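Local coordinates for DUF7790 domain-containing protein (Leptospira interrogans serogroup Icterohaemorrhagiae serovar copenhageni, PDB 6ULO), which is of unknown function but has a probably Rossmann-like domain and is predicted to carry a transmembrane helix, at residues A[161-164]-A[168-171]. Sequence-based numbering, arbitrary orientation. Where two conformers were deposited one is given.
Sequences LMLS and NYKM
Tyr-169 lays one face of its ring against the CA of Ser-164 in the final turn of helix 139-166. The CA of Ser-164 lies 4.0 Å from the centroid of the Tyr-169 ring and 22° off its normal, which meets the criteria for a CH-pi contact over one face, displaced toward the rim. With chi1 at 65°, the ring carbon CG of Tyr-169 sits between its own backbone N and carbonyl carbon, a setting that turns the ring back to the helix. Close by, Tyr-169 CE2 comes within 3.3 Å of the carbonyl O of Leu-163, and the hydroxyl OH of Tyr-169 reaches the CB of Leu-163 at 3.7 Å. The backbone adds a hydrogen bond from Tyr-169 N to Ser-164 O (3.0 Å, 156° at the hydrogen). Ser-164 is buried, and in the conformer given its OG donates to Leu-161 O at 2.7 Å. Packing is looser toward Met-171, whose CG stays 4.3 Å from Ser-164 CB while its side chain also touches Thr-77 of helix 74-82. On the solvent side, Asn-168 is exposed and directs its CB away from the helix. Positive phi at Asn-168, the Tyr-169 N to Ser-164 O bond and the pairing of Asn-168 N with Lys-165 O together define a Schellman motif, with Asn-168 as the C-prime residue ending the helix.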
# COMPACT_ATOMS: atom_id res chain seq x y z
N LEU A 161 -13.54 4.56 10.67
CA LEU A 161 -14.04 4.27 12.00
C LEU A 161 -15.41 3.60 11.90
O LEU A 161 -15.67 2.57 12.53
CB LEU A 161 -14.12 5.56 12.80
CG LEU A 161 -14.77 5.46 14.17
CD1 LEU A 161 -14.08 4.44 15.02
CD2 LEU A 161 -14.77 6.83 14.83
N MET A 162 -16.29 4.17 11.07
CA MET A 162 -17.59 3.57 10.83
C MET A 162 -17.49 2.12 10.38
O MET A 162 -18.19 1.26 10.90
CB MET A 162 -18.34 4.45 9.84
CG MET A 162 -19.76 3.99 9.51
SD MET A 162 -19.86 2.59 8.33
CE MET A 162 -19.37 3.40 6.82
N LEU A 163 -16.62 1.83 9.40
CA LEU A 163 -16.50 0.48 8.84
C LEU A 163 -15.96 -0.51 9.87
O LEU A 163 -16.42 -1.66 9.94
CB LEU A 163 -15.53 0.52 7.66
CG LEU A 163 -16.02 1.27 6.41
CD1 LEU A 163 -14.86 1.43 5.46
CD2 LEU A 163 -17.19 0.57 5.72
N SER A 164 -14.97 -0.09 10.64
CA SER A 164 -14.40 -0.95 11.67
C SER A 164 -15.46 -1.40 12.66
O SER A 164 -15.44 -2.54 13.14
CB SER A 164 -13.28 -0.21 12.41
OG SER A 164 -13.85 0.71 13.34
N ASN A 168 -17.01 -5.00 12.53
CA ASN A 168 -16.41 -5.57 13.75
C ASN A 168 -15.02 -6.15 13.48
O ASN A 168 -14.76 -7.33 13.69
CB ASN A 168 -17.32 -6.61 14.43
CG ASN A 168 -16.80 -7.02 15.83
OD1 ASN A 168 -16.03 -6.28 16.46
ND2 ASN A 168 -17.20 -8.19 16.29
N TYR A 169 -14.12 -5.27 13.07
CA TYR A 169 -12.74 -5.69 12.90
C TYR A 169 -11.81 -4.59 13.40
O TYR A 169 -12.18 -3.42 13.50
CB TYR A 169 -12.40 -6.04 11.44
CG TYR A 169 -12.46 -4.87 10.48
CD1 TYR A 169 -11.30 -4.18 10.10
CD2 TYR A 169 -13.68 -4.50 9.89
CE1 TYR A 169 -11.36 -3.14 9.19
CE2 TYR A 169 -13.76 -3.46 9.00
CZ TYR A 169 -12.58 -2.78 8.63
OH TYR A 169 -12.62 -1.76 7.70
N LYS A 170 -10.57 -5.00 13.69
CA LYS A 170 -9.51 -4.08 14.10
C LYS A 170 -8.74 -3.58 12.89
O LYS A 170 -8.43 -4.35 11.97
CB LYS A 170 -8.54 -4.81 15.01
CG LYS A 170 -9.14 -5.24 16.34
CD LYS A 170 -8.13 -6.14 17.07
CE LYS A 170 -8.61 -6.53 18.46
NZ LYS A 170 -7.61 -7.27 19.27
N MET A 171 -8.37 -2.30 12.92
CA MET A 171 -7.42 -1.77 11.94
C MET A 171 -6.60 -0.68 12.64
O MET A 171 -6.89 -0.29 13.77
CB MET A 171 -8.15 -1.34 10.64
CG MET A 171 -9.30 -0.35 10.84
SD MET A 171 -8.80 1.38 10.95
CE MET A 171 -8.22 1.67 9.28